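Local atomic coordinates of inactive glucansucrase (Lactobacillus reuteri, PDB entry 5JBD), a protein that is an inactive glucansucrase of glycoside hydrolase family 70, a family whose core is a TIM-type barrel. Residues Glu705-Thr717 against Thr791-Lys803. Residues are numbered along the deposited sequence; the frame is centred on the assembly and turned at random.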
ATOM      1  N   GLU A 705      -4.840   3.377  -7.188  1.00 28.73           N
ATOM      2  CA  GLU A 705      -5.065   1.936  -6.988  1.00 28.77           C
ATOM      3  C   GLU A 705      -5.977   1.596  -5.816  1.00 29.05           C
ATOM      4  O   GLU A 705      -6.490   0.477  -5.765  1.00 28.09           O
ATOM      5  CB  GLU A 705      -3.728   1.172  -6.820  1.00 29.28           C
ATOM      6  CG  GLU A 705      -3.084   1.207  -5.430  1.00 29.46           C
ATOM      7  CD  GLU A 705      -2.679   2.600  -4.963  1.00 32.29           C
ATOM      8  OE1 GLU A 705      -2.400   3.475  -5.806  1.00 35.90           O
ATOM      9  OE2 GLU A 705      -2.686   2.851  -3.751  1.00 33.40           O
ATOM     10  N   GLY A 706      -6.129   2.522  -4.867  1.00 28.13           N
ATOM     11  CA  GLY A 706      -7.000   2.318  -3.714  1.00 27.64           C
ATOM     12  C   GLY A 706      -6.367   2.243  -2.330  1.00 27.59           C
ATOM     13  O   GLY A 706      -7.094   2.322  -1.343  1.00 28.06           O
ATOM     14  N   TYR A 707      -5.043   2.085  -2.229  1.00 28.61           N
ATOM     15  CA  TYR A 707      -4.366   2.176  -0.925  1.00 28.79           C
ATOM     16  C   TYR A 707      -4.287   3.614  -0.407  1.00 30.58           C
ATOM     17  O   TYR A 707      -4.275   3.836   0.814  1.00 31.18           O
ATOM     18  CB  TYR A 707      -2.951   1.580  -0.944  1.00 28.93           C
ATOM     19  CG  TYR A 707      -2.858   0.096  -1.247  1.00 26.46           C
ATOM     20  CD1 TYR A 707      -3.371  -0.850  -0.352  1.00 25.92           C
ATOM     21  CD2 TYR A 707      -2.215  -0.367  -2.390  1.00 25.69           C
ATOM     22  CE1 TYR A 707      -3.271  -2.215  -0.616  1.00 24.50           C
ATOM     23  CE2 TYR A 707      -2.102  -1.735  -2.651  1.00 24.97           C
ATOM     24  CZ  TYR A 707      -2.637  -2.655  -1.754  1.00 23.70           C
ATOM     25  OH  TYR A 707      -2.517  -4.024  -1.991  1.00 23.02           O
ATOM     26  N   SER A 708      -4.214   4.578  -1.325  1.00 30.41           N
ATOM     27  CA  SER A 708      -4.317   5.999  -0.974  1.00 31.35           C
ATOM     28  C   SER A 708      -5.774   6.389  -1.171  1.00 30.79           C
ATOM     29  O   SER A 708      -6.186   6.702  -2.302  1.00 29.95           O
ATOM     30  CB  SER A 708      -3.409   6.844  -1.867  1.00 33.07           C
ATOM     31  OG  SER A 708      -2.054   6.590  -1.559  1.00 36.33           O
ATOM     32  N   MET A 709      -6.554   6.327  -0.087  1.00 30.48           N
ATOM     33  CA  MET A 709      -8.011   6.481  -0.172  1.00 32.07           C
ATOM     34  C   MET A 709      -8.516   7.605   0.722  1.00 34.97           C
ATOM     35  O   MET A 709      -7.947   7.878   1.777  1.00 36.22           O
ATOM     36  CB  MET A 709      -8.746   5.150   0.107  1.00 31.91           C
ATOM     37  CG  MET A 709      -9.075   4.814   1.568  1.00 32.19           C
ATOM     38  SD  MET A 709      -7.616   4.817   2.613  1.00 37.42           S
ATOM     39  CE  MET A 709      -7.125   3.092   2.425  1.00 35.59           C
ATOM     40  N   THR A 710      -9.584   8.254   0.254  1.00 34.63           N
ATOM     41  CA  THR A 710     -10.253   9.340   0.951  1.00 38.19           C
ATOM     42  C   THR A 710     -11.557   8.906   1.614  1.00 37.66           C
ATOM     43  O   THR A 710     -12.096   9.663   2.419  1.00 42.48           O
ATOM     44  CB  THR A 710     -10.580  10.487  -0.040  1.00 38.42           C
ATOM     45  OG1 THR A 710     -11.399   9.987  -1.114  1.00 37.57           O
ATOM     46  CG2 THR A 710      -9.299  11.060  -0.631  1.00 38.84           C
ATOM     47  N   ASP A 711     -12.081   7.729   1.248  1.00 33.40           N
ATOM     48  CA  ASP A 711     -13.366   7.242   1.768  1.00 33.39           C
ATOM     49  C   ASP A 711     -13.357   5.706   1.827  1.00 29.53           C
ATOM     50  O   ASP A 711     -13.346   5.046   0.794  1.00 28.74           O
ATOM     51  CB  ASP A 711     -14.533   7.757   0.888  1.00 33.22           C
ATOM     52  CG  ASP A 711     -15.907   7.551   1.522  1.00 35.34           C
ATOM     53  OD1 ASP A 711     -16.123   6.547   2.251  1.00 33.33           O
ATOM     54  OD2 ASP A 711     -16.805   8.409   1.299  1.00 32.74           O
ATOM     55  N   ARG A 712     -13.375   5.170   3.048  1.00 28.35           N
ATOM     56  CA  ARG A 712     -13.274   3.723   3.306  1.00 27.64           C
ATOM     57  C   ARG A 712     -14.558   2.945   3.007  1.00 27.35           C
ATOM     58  O   ARG A 712     -14.525   1.716   2.911  1.00 29.28           O
ATOM     59  CB  ARG A 712     -12.922   3.469   4.767  1.00 27.83           C
ATOM     60  CG  ARG A 712     -11.498   3.810   5.166  1.00 27.14           C
ATOM     61  CD  ARG A 712     -11.327   3.467   6.637  1.00 28.18           C
ATOM     62  NE  ARG A 712      -9.943   3.461   7.095  1.00 28.52           N
ATOM     63  CZ  ARG A 712      -9.552   3.039   8.303  1.00 29.05           C
ATOM     64  NH1 ARG A 712     -10.434   2.595   9.197  1.00 29.19           N
ATOM     65  NH2 ARG A 712      -8.264   3.067   8.614  1.00 29.90           N
ATOM     66  N   TYR A 713     -15.679   3.648   2.866  1.00 27.95           N
ATOM     67  CA  TYR A 713     -16.970   3.006   2.632  1.00 27.88           C
ATOM     68  C   TYR A 713     -17.550   3.202   1.238  1.00 29.42           C
ATOM     69  O   TYR A 713     -18.418   2.430   0.850  1.00 33.03           O
ATOM     70  CB  TYR A 713     -17.978   3.475   3.682  1.00 27.87           C
ATOM     71  CG  TYR A 713     -17.638   2.979   5.065  1.00 26.22           C
ATOM     72  CD1 TYR A 713     -16.797   3.708   5.908  1.00 25.22           C
ATOM     73  CD2 TYR A 713     -18.134   1.769   5.532  1.00 26.40           C
ATOM     74  CE1 TYR A 713     -16.475   3.241   7.177  1.00 24.47           C
ATOM     75  CE2 TYR A 713     -17.818   1.302   6.806  1.00 26.04           C
ATOM     76  CZ  TYR A 713     -16.991   2.041   7.623  1.00 24.02           C
ATOM     77  OH  TYR A 713     -16.692   1.549   8.877  1.00 25.35           O
ATOM     78  N   ASN A 714     -17.109   4.220   0.505  1.00 28.84           N
ATOM     79  CA  ASN A 714     -17.593   4.447  -0.854  1.00 29.96           C
ATOM     80  C   ASN A 714     -16.690   3.652  -1.784  1.00 27.66           C
ATOM     81  O   ASN A 714     -15.559   4.058  -2.041  1.00 28.00           O
ATOM     82  CB  ASN A 714     -17.567   5.956  -1.186  1.00 30.94           C
ATOM     83  CG  ASN A 714     -18.160   6.288  -2.551  1.00 32.94           C
ATOM     84  OD1 ASN A 714     -18.191   5.463  -3.468  1.00 33.66           O
ATOM     85  ND2 ASN A 714     -18.666   7.511  -2.679  1.00 35.59           N
ATOM     86  N   LEU A 715     -17.204   2.544  -2.322  1.00 27.85           N
ATOM     87  CA  LEU A 715     -16.453   1.725  -3.291  1.00 28.07           C
ATOM     88  C   LEU A 715     -16.788   2.045  -4.759  1.00 29.15           C
ATOM     89  O   LEU A 715     -16.632   1.201  -5.643  1.00 27.77           O
ATOM     90  CB  LEU A 715     -16.603   0.215  -2.997  1.00 29.26           C
ATOM     91  CG  LEU A 715     -15.926  -0.433  -1.757  1.00 30.68           C
ATOM     92  CD1 LEU A 715     -15.756   0.545  -0.621  1.00 31.00           C
ATOM     93  CD2 LEU A 715     -16.523  -1.748  -1.240  1.00 30.28           C
ATOM     94  N   GLY A 716     -17.221   3.283  -5.009  1.00 29.78           N
ATOM     95  CA  GLY A 716     -17.499   3.772  -6.344  1.00 31.37           C
ATOM     96  C   GLY A 716     -18.988   3.772  -6.665  1.00 32.51           C
ATOM     97  O   GLY A 716     -19.749   2.946  -6.153  1.00 33.63           O
ATOM     98  N   THR A 717     -19.381   4.698  -7.527  1.00 32.42           N
ATOM     99  CA  THR A 717     -20.747   4.783  -8.041  1.00 34.73           C
ATOM    100  C   THR A 717     -20.725   4.729  -9.555  1.00 34.68           C
ATOM    101  O   THR A 717     -19.667   4.782 -10.169  1.00 33.25           O
ATOM    102  CB  THR A 717     -21.401   6.097  -7.617  1.00 33.61           C
ATOM    103  OG1 THR A 717     -20.622   7.194  -8.112  1.00 32.38           O
ATOM    104  CG2 THR A 717     -21.488   6.180  -6.090  1.00 33.65           C
ATOM    105  N   THR A 791      -8.353  15.886   8.148  1.00 30.24           N
ATOM    106  CA  THR A 791      -9.753  15.817   8.477  1.00 29.60           C
ATOM    107  C   THR A 791     -10.598  15.524   7.234  1.00 29.86           C
ATOM    108  O   THR A 791     -10.435  16.157   6.184  1.00 29.57           O
ATOM    109  CB  THR A 791     -10.178  17.107   9.210  1.00 31.95           C
ATOM    110  OG1 THR A 791      -9.401  17.229  10.408  1.00 29.68           O
ATOM    111  CG2 THR A 791     -11.661  17.089   9.565  1.00 33.23           C
ATOM    112  N   GLY A 792     -11.494  14.548   7.371  1.00 29.79           N
ATOM    113  CA  GLY A 792     -12.329  14.098   6.266  1.00 31.11           C
ATOM    114  C   GLY A 792     -12.773  12.664   6.445  1.00 30.78           C
ATOM    115  O   GLY A 792     -12.894  12.182   7.572  1.00 32.54           O
ATOM    116  N   GLY A 793     -13.011  11.987   5.332  1.00 30.49           N
ATOM    117  CA  GLY A 793     -13.590  10.644   5.331  1.00 30.73           C
ATOM    118  C   GLY A 793     -14.748  10.476   4.365  1.00 33.97           C
ATOM    119  O   GLY A 793     -15.163   9.339   4.099  1.00 33.38           O
ATOM    120  N   GLY A 794     -15.289  11.601   3.868  1.00 34.87           N
ATOM    121  CA  GLY A 794     -16.344  11.595   2.864  1.00 37.64           C
ATOM    122  C   GLY A 794     -17.693  11.308   3.480  1.00 37.58           C
ATOM    123  O   GLY A 794     -17.806  11.077   4.689  1.00 38.79           O
ATOM    124  N   ASN A 795     -18.714  11.280   2.628  1.00 38.62           N
ATOM    125  CA  ASN A 795     -20.063  10.897   3.041  1.00 38.17           C
ATOM    126  C   ASN A 795     -20.161   9.421   3.440  1.00 34.70           C
ATOM    127  O   ASN A 795     -21.061   9.048   4.201  1.00 34.29           O
ATOM    128  CB  ASN A 795     -21.080  11.229   1.947  1.00 40.29           C
ATOM    129  CG  ASN A 795     -21.267  12.734   1.765  1.00 47.92           C
ATOM    130  OD1 ASN A 795     -20.998  13.535   2.679  1.00 51.29           O
ATOM    131  ND2 ASN A 795     -21.747  13.127   0.590  1.00 49.87           N
ATOM    132  N   GLY A 796     -19.252   8.587   2.939  1.00 32.40           N
ATOM    133  CA  GLY A 796     -19.172   7.190   3.367  1.00 30.97           C
ATOM    134  C   GLY A 796     -18.901   7.055   4.857  1.00 28.85           C
ATOM    135  O   GLY A 796     -19.590   6.309   5.556  1.00 30.18           O
ATOM    136  N   GLN A 797     -17.901   7.772   5.351  1.00 27.24           N
ATOM    137  CA  GLN A 797     -17.624   7.751   6.783  1.00 27.58           C
ATOM    138  C   GLN A 797     -18.781   8.346   7.600  1.00 28.53           C
ATOM    139  O   GLN A 797     -19.095   7.856   8.690  1.00 28.33           O
ATOM    140  CB  GLN A 797     -16.316   8.487   7.099  1.00 26.58           C
ATOM    141  CG  GLN A 797     -15.759   8.160   8.480  1.00 25.76           C
ATOM    142  CD  GLN A 797     -15.248   6.718   8.596  1.00 25.12           C
ATOM    143  OE1 GLN A 797     -14.640   6.189   7.664  1.00 25.06           O
ATOM    144  NE2 GLN A 797     -15.468   6.094   9.745  1.00 24.72           N
ATOM    145  N   GLU A 798     -19.409   9.398   7.070  1.00 29.90           N
ATOM    146  CA  GLU A 798     -20.544  10.028   7.757  1.00 31.24           C
ATOM    147  C   GLU A 798     -21.695   9.055   7.885  1.00 30.04           C
ATOM    148  O   GLU A 798     -22.242   8.902   8.957  1.00 31.64           O
ATOM    149  CB  GLU A 798     -21.045  11.291   7.030  1.00 34.51           C
ATOM    150  CG  GLU A 798     -20.087  12.477   7.067  1.00 36.94           C
ATOM    151  CD  GLU A 798     -20.065  13.236   8.382  1.00 39.32           C
ATOM    152  OE1 GLU A 798     -20.827  12.886   9.326  1.00 38.04           O
ATOM    153  OE2 GLU A 798     -19.242  14.188   8.477  1.00 42.38           O
ATOM    154  N   THR A 799     -22.046   8.387   6.794  1.00 29.61           N
ATOM    155  CA  THR A 799     -23.190   7.481   6.783  1.00 30.33           C
ATOM    156  C   THR A 799     -22.916   6.151   7.501  1.00 30.83           C
ATOM    157  O   THR A 799     -23.748   5.689   8.277  1.00 30.29           O
ATOM    158  CB  THR A 799     -23.662   7.210   5.336  1.00 29.97           C
ATOM    159  OG1 THR A 799     -24.037   8.444   4.727  1.00 29.97           O
ATOM    160  CG2 THR A 799     -24.866   6.264   5.300  1.00 30.84           C
ATOM    161  N   TYR A 800     -21.762   5.539   7.237  1.00 29.95           N
ATOM    162  CA  TYR A 800     -21.503   4.153   7.659  1.00 30.02           C
ATOM    163  C   TYR A 800     -20.605   3.996   8.883  1.00 30.46           C
ATOM    164  O   TYR A 800     -20.577   2.919   9.495  1.00 31.06           O
ATOM    165  CB  TYR A 800     -20.934   3.368   6.473  1.00 29.35           C
ATOM    166  CG  TYR A 800     -21.918   3.309   5.332  1.00 29.17           C
ATOM    167  CD1 TYR A 800     -22.962   2.414   5.364  1.00 29.91           C
ATOM    168  CD2 TYR A 800     -21.826   4.179   4.235  1.00 30.20           C
ATOM    169  CE1 TYR A 800     -23.891   2.362   4.330  1.00 30.35           C
ATOM    170  CE2 TYR A 800     -22.755   4.141   3.194  1.00 30.50           C
ATOM    171  CZ  TYR A 800     -23.786   3.228   3.253  1.00 30.63           C
ATOM    172  OH  TYR A 800     -24.713   3.160   2.251  1.00 33.30           O
ATOM    173  N   GLY A 801     -19.885   5.053   9.241  1.00 29.79           N
ATOM    174  CA  GLY A 801     -18.947   4.998  10.343  1.00 30.16           C
ATOM    175  C   GLY A 801     -19.674   4.686  11.630  1.00 31.12           C
ATOM    176  O   GLY A 801     -20.577   5.427  12.039  1.00 27.99           O
ATOM    177  N   GLY A 802     -19.318   3.560  12.246  1.00 29.01           N
ATOM    178  CA  GLY A 802     -19.965   3.125  13.476  1.00 29.10           C
ATOM    179  C   GLY A 802     -21.405   2.659  13.368  1.00 29.48           C
ATOM    180  O   GLY A 802     -22.011   2.314  14.385  1.00 30.22           O
ATOM    181  N   LYS A 803     -21.952   2.595  12.156  1.00 30.05           N
ATOM    182  CA  LYS A 803     -23.381   2.316  11.968  1.00 31.13           C
ATOM    183  C   LYS A 803     -23.835   0.959  12.539  1.00 30.46           C
ATOM    184  O   LYS A 803     -24.944   0.837  13.049  1.00 29.39           O
ATOM    185  CB  LYS A 803     -23.736   2.415  10.477  1.00 31.68           C
ATOM    186  CG  LYS A 803     -25.202   2.178  10.149  1.00 32.99           C
ATOM    187  CD  LYS A 803     -25.429   2.319   8.654  1.00 34.37           C
ATOM    188  CE  LYS A 803     -26.869   2.087   8.299  1.00 36.73           C
ATOM    189  NZ  LYS A 803     -27.151   2.219   6.847  1.00 37.10           N
TER
HETATM  190  O   HOH W   1     -13.547   6.957   5.160  1.00 32.20           O
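D711 and Y713 come closest to the helical segment at G793 and G796, with CA atoms 4.9 and 4.8 Å apart respectively, where the loop between strand 696-697 and helix 727-739 meets the segment that leads into and forms helix 794-800. This segment runs on from strand 784-791, an outermost strand of the six-stranded antiparallel sheet. The loop turns a corner at T710 and then forms an Asx turn at D711, whose carboxylate links it to the helix. OD2 of D711 accepts from G796 N at 3.0 Å through its syn lone pair. OD1 of the same carboxylate is gripped twice by its own loop, by Y713 N on the anti side and by N714 N from above the carboxylate plane. With CG anti to the backbone N (chi1 -168°), the group packs directly on the backbone of G796, OD1 lying 3.3 Å from its CA.

Further along, the Y713 ring lies against the helix. CB of Y800 sits over one face in a CH-pi contact, 3.7 Å from the ring centroid, whereas the two rings, with planes at 18°, are slid so far apart that they barely overlap. The Y713 hydroxyl bonds to E254 and N257, tying the loop to helix 249-263. Q797, bent at chi2 (69°), brings OE1 to the edge of that ring, 3.5 Å from CE1, while NE2 bonds to I833 O. A water bridges the two segments, accepting from R712 N and donating to G793 O and, at 2.8 Å, to Q797 OE1.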